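Metal-dependent hydrolase (Lactobacillus plantarum, PDB 2F6K) probably acts as a metal-dependent decarboxylase of the amidohydrolase superfamily, here with manganese bound, related to the enzymes that decarboxylate aminocarboxymuconate semialdehyde in tryptophan breakdown. Local coordinates at residues L153-P158 with I203-A208; D239-V244 with G264-Y269. All coordinates share one frame; numbering follows the deposited sequence.

Overall arrangement
Interactions 1 and 2 lie in series along the chain, at the carboxy ends of strands of one parallel barrel. The chain forms an eight-stranded parallel sheet that closes as a TIM barrel. Interaction 1 joins the ends of strands 150-154 and 200-203; interaction 2, later in the chain, joins the loops after strands 237-239 and 261-262. Their centres lie about 11 Å apart, and both reach the same manganese, through His154 and Asp266, with His7 and His9 of strand 3-9 completing its protein ligands. Asp239 OD2, 2.9 Å from His205 N in a probable hydrogen bond, ties them directly, and both metal-bound waters are shared.

Interaction 1. Residues L153-P158 with I203-A208; sequences LHPNEP and IPHAGA. With MN (manganese (II) ion), chain C.
Pro155 CG reaches the edge of the His205 imidazole in the ring plane, 3.6 Å from His205 CE1, while one face of that ring is covered by Pro204 CB, 3.9 Å above the plane and nearer the ring's border than its centre. A water also lies in the plane, at the edge, 3.0 Å from His205 NE2. Because this water is also a manganese ligand, His205 acts as a second-shell residue beside the metal, its ring steadied by one proline over a face and another at the edge.

The ring of His154 is a first-shell ligand. Its bond to CB leaves away from 203-208, and the torsion that follows, with CG anti to the backbone N (chi1 -162°), carries the ring to the metal, NE2 lying 2.1 Å from the manganese. Its other nitrogen, ND1, donates to Pro155 O at 3.1 Å, with the acceptor close to the ring plane and a bond angle of 155°. Gripped at both nitrogens, the imidazole has its rotation fixed. Asn156 ND2 donates to His154 O from above the carbonyl plane, a second, more bent bond within this loop.

Behind the rings the contact is apolar. The two proline rings pass alongside each other, running opposite ways, with Pro155 CD 3.7 Å from Pro204 CG. The Pro204 ring also lies against the Leu153 backbone, and Leu153 CB packs on Pro204 CD at 3.9 Å. More loosely, Leu153 CD1 meets Ile203 CG1.

This buried packing joins the carboxy ends of neighbouring parallel strands 150-154 and 200-203 of the TIM barrel, where amidohydrolases place their metal. Helix 171-189, from the connection between these strands, covers Pro155 through Thr180 and Ile203 through Phe184; strand 237-239, on the far side of strand 200-203 from 150-154, meets Ile203 through Phe238 and Pro204 through Asp239.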
# COMPACT_ATOMS: atom_id res chain seq x y z
N LEU A 153 -10.93 6.80 -21.61
CA LEU A 153 -10.38 6.53 -20.29
C LEU A 153 -10.62 7.75 -19.42
O LEU A 153 -10.57 8.89 -19.90
CB LEU A 153 -8.86 6.30 -20.35
CG LEU A 153 -8.23 5.20 -21.19
CD1 LEU A 153 -6.73 5.12 -20.85
CD2 LEU A 153 -8.90 3.87 -20.91
N HIS A 154 -10.90 7.52 -18.14
CA HIS A 154 -11.05 8.64 -17.23
C HIS A 154 -10.26 8.29 -15.98
O HIS A 154 -10.46 7.24 -15.36
CB HIS A 154 -12.50 8.95 -16.87
CG HIS A 154 -12.67 10.32 -16.29
ND1 HIS A 154 -12.19 10.67 -15.05
CD2 HIS A 154 -13.20 11.46 -16.82
CE1 HIS A 154 -12.41 11.95 -14.83
NE2 HIS A 154 -13.02 12.45 -15.89
N PRO A 155 -9.33 9.17 -15.60
CA PRO A 155 -8.51 8.91 -14.42
C PRO A 155 -9.27 8.80 -13.11
O PRO A 155 -10.27 9.48 -12.88
CB PRO A 155 -7.52 10.07 -14.42
CG PRO A 155 -8.35 11.20 -14.96
CD PRO A 155 -9.11 10.54 -16.11
N ASN A 156 -8.78 7.89 -12.27
CA ASN A 156 -9.31 7.68 -10.93
C ASN A 156 -8.11 7.76 -10.01
O ASN A 156 -6.96 7.69 -10.46
CB ASN A 156 -9.95 6.31 -10.80
CG ASN A 156 -11.41 6.30 -11.20
OD1 ASN A 156 -12.26 5.86 -10.43
ND2 ASN A 156 -11.70 6.78 -12.41
N GLU A 157 -8.37 7.91 -8.71
CA GLU A 157 -7.29 7.97 -7.74
C GLU A 157 -6.52 6.67 -7.86
O GLU A 157 -7.11 5.60 -7.94
CB GLU A 157 -7.86 8.10 -6.33
CG GLU A 157 -6.87 7.76 -5.22
CD GLU A 157 -7.41 8.06 -3.83
OE1 GLU A 157 -8.62 7.83 -3.60
OE2 GLU A 157 -6.62 8.51 -2.97
N PRO A 158 -5.18 6.74 -7.89
CA PRO A 158 -4.36 5.53 -8.00
C PRO A 158 -4.75 4.56 -6.88
O PRO A 158 -5.06 4.98 -5.76
CB PRO A 158 -2.94 6.07 -7.83
CG PRO A 158 -3.03 7.43 -8.45
CD PRO A 158 -4.34 7.95 -7.90
N ILE A 203 -7.47 9.26 -24.73
CA ILE A 203 -6.74 9.42 -23.48
C ILE A 203 -6.93 10.89 -23.06
O ILE A 203 -6.55 11.81 -23.77
CB ILE A 203 -5.25 9.07 -23.68
CG1 ILE A 203 -5.13 7.58 -24.03
CG2 ILE A 203 -4.47 9.37 -22.41
CD1 ILE A 203 -3.73 7.13 -24.35
N PRO A 204 -7.53 11.11 -21.88
CA PRO A 204 -7.81 12.45 -21.34
C PRO A 204 -6.64 13.32 -20.92
O PRO A 204 -5.52 12.84 -20.74
CB PRO A 204 -8.73 12.14 -20.16
CG PRO A 204 -8.12 10.89 -19.63
CD PRO A 204 -7.86 10.07 -20.88
N HIS A 205 -6.94 14.61 -20.76
CA HIS A 205 -5.98 15.62 -20.31
C HIS A 205 -4.67 15.67 -21.09
O HIS A 205 -3.58 15.69 -20.51
CB HIS A 205 -5.69 15.40 -18.82
CG HIS A 205 -6.93 15.33 -17.97
ND1 HIS A 205 -7.24 14.23 -17.20
CD2 HIS A 205 -7.94 16.21 -17.79
CE1 HIS A 205 -8.39 14.44 -16.58
NE2 HIS A 205 -8.83 15.63 -16.92
N ALA A 206 -4.78 15.70 -22.41
CA ALA A 206 -3.60 15.78 -23.27
C ALA A 206 -2.54 14.71 -23.02
O ALA A 206 -1.34 14.96 -23.18
CB ALA A 206 -2.99 17.16 -23.15
N GLY A 207 -2.97 13.52 -22.62
CA GLY A 207 -2.03 12.43 -22.40
C GLY A 207 -1.29 12.41 -21.08
O GLY A 207 -0.32 11.66 -20.92
N ALA A 208 -1.75 13.22 -20.13
CA ALA A 208 -1.13 13.30 -18.81
C ALA A 208 0.38 13.45 -18.95
O ALA A 208 0.85 14.45 -19.49
CB ALA A 208 -1.48 12.06 -17.99
MN MN C . -13.20 14.54 -16.04
O HOH W 1 -11.33 15.05 -15.28
O HOH W 2 -13.95 14.70 -13.87

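Interaction 2. Residues D239-V244 with G264-Y269; sequences DVAGAV and GSDIPY. With MN (manganese (II) ion), chain C.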
# COMPACT_ATOMS: atom_id res chain seq x y z
N ASP A 239 -8.12 14.11 -25.57
CA ASP A 239 -8.98 15.26 -25.40
C ASP A 239 -8.01 16.29 -24.81
O ASP A 239 -6.88 15.92 -24.45
CB ASP A 239 -10.17 14.95 -24.47
CG ASP A 239 -9.82 14.94 -23.00
OD1 ASP A 239 -10.48 14.16 -22.27
OD2 ASP A 239 -8.94 15.70 -22.56
N VAL A 240 -8.38 17.56 -24.72
CA VAL A 240 -7.44 18.54 -24.19
C VAL A 240 -7.98 19.35 -23.02
O VAL A 240 -7.81 20.57 -22.96
CB VAL A 240 -6.95 19.53 -25.29
CG1 VAL A 240 -6.23 18.77 -26.38
CG2 VAL A 240 -8.13 20.30 -25.86
N ALA A 241 -8.65 18.67 -22.09
CA ALA A 241 -9.18 19.34 -20.92
C ALA A 241 -8.00 19.63 -19.97
O ALA A 241 -6.97 18.95 -20.03
CB ALA A 241 -10.21 18.45 -20.22
N GLY A 242 -8.13 20.64 -19.12
CA GLY A 242 -7.07 20.96 -18.19
C GLY A 242 -6.13 22.07 -18.62
O GLY A 242 -6.36 22.74 -19.64
N ALA A 243 -5.05 22.25 -17.86
CA ALA A 243 -4.05 23.28 -18.13
C ALA A 243 -3.07 22.83 -19.21
O ALA A 243 -1.87 22.71 -18.97
CB ALA A 243 -3.31 23.62 -16.85
N VAL A 244 -3.59 22.61 -20.41
CA VAL A 244 -2.79 22.15 -21.53
C VAL A 244 -1.83 23.17 -22.13
O VAL A 244 -0.91 22.81 -22.85
CB VAL A 244 -3.69 21.64 -22.66
CG1 VAL A 244 -4.64 20.58 -22.11
CG2 VAL A 244 -4.45 22.81 -23.27
N GLY A 264 -12.16 19.42 -24.82
CA GLY A 264 -12.82 18.94 -23.61
C GLY A 264 -12.88 20.07 -22.59
O GLY A 264 -11.93 20.85 -22.47
N SER A 265 -13.99 20.19 -21.86
CA SER A 265 -14.11 21.27 -20.87
C SER A 265 -13.98 20.78 -19.43
O SER A 265 -13.49 21.50 -18.56
CB SER A 265 -15.44 22.01 -21.04
OG SER A 265 -16.51 21.21 -20.60
N ASP A 266 -14.42 19.55 -19.20
CA ASP A 266 -14.38 18.90 -17.89
C ASP A 266 -15.32 19.50 -16.85
O ASP A 266 -15.05 19.40 -15.66
CB ASP A 266 -12.95 18.91 -17.32
CG ASP A 266 -12.66 17.68 -16.48
OD1 ASP A 266 -13.59 16.90 -16.20
OD2 ASP A 266 -11.48 17.50 -16.10
N ILE A 267 -16.41 20.11 -17.30
CA ILE A 267 -17.39 20.67 -16.37
C ILE A 267 -18.22 19.48 -15.90
O ILE A 267 -18.35 18.50 -16.63
CB ILE A 267 -18.33 21.69 -17.04
CG1 ILE A 267 -19.11 21.00 -18.17
CG2 ILE A 267 -17.55 22.88 -17.57
CD1 ILE A 267 -20.27 21.81 -18.72
N PRO A 268 -18.83 19.57 -14.71
CA PRO A 268 -18.75 20.71 -13.80
C PRO A 268 -17.68 20.56 -12.72
O PRO A 268 -17.63 21.35 -11.78
CB PRO A 268 -20.16 20.77 -13.22
CG PRO A 268 -20.47 19.32 -13.04
CD PRO A 268 -19.94 18.68 -14.32
N TYR A 269 -16.83 19.54 -12.85
CA TYR A 269 -15.79 19.33 -11.85
C TYR A 269 -14.82 20.49 -11.88
O TYR A 269 -14.33 20.92 -10.83
CB TYR A 269 -15.11 17.99 -12.09
CG TYR A 269 -16.03 16.84 -11.74
CD1 TYR A 269 -15.97 16.22 -10.49
CD2 TYR A 269 -17.03 16.43 -12.64
CE1 TYR A 269 -16.88 15.21 -10.14
CE2 TYR A 269 -17.94 15.43 -12.30
CZ TYR A 269 -17.86 14.83 -11.06
OH TYR A 269 -18.77 13.86 -10.74
MN MN C . -13.20 14.54 -16.04
O HOH W 3 -10.90 21.70 -18.82
O HOH W 1 -11.33 15.05 -15.28
O HOH W 2 -13.95 14.70 -13.87
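Ala241 and Asp266 turn their CB atoms toward each other's segments and meet there, CB to CB, at 4.0 Å. The methyl of Ala241 therefore packs against the base of the Asp266 side chain, while the carboxylate beyond it is directed to the manganese. Chi1 of Asp266 is displaced from a staggered value, at -147°, as the carboxylate reaches the metal, and the group splits its work: OD1 binds the ion at 2.4 Å, whereas OD2 accepts a hydrogen bond of 2.6 Å from a metal-bound water. One group thus holds both the ion and one of its waters, and a weak hydrogen bond links OD2 to His205 NE2 as well.

Next to this pair, Gly264 brings its backbone close to Ala241, whose CA makes a CH···O contact of 3.5 Å with Gly264 O. With no side chain on Gly264, its backbone can lie directly against Ala241, their CA atoms 4.5 Å apart.

The two loops follow strands 237-239 and 261-262, the last two of the TIM barrel, and an aspartate after the final strand is a familiar metal ligand in the amidohydrolase superfamily. On the earlier loop an Asx turn shapes the chain: Ala241 N donates almost straight, at 175°, to Asp239 OD2, meeting it from above the carboxylate plane. The other oxygen of Asp239 accepts from ND1 of the metal ligand His7, making this aspartate a second-shell partner.

Away from the metal, a water bridges the loops, accepting from Gly242 N and donating to Ser265 O at 2.6 Å. Ser265 OG is hydrogen-bonded to Asp5 and weakly accepts from Ile267 N.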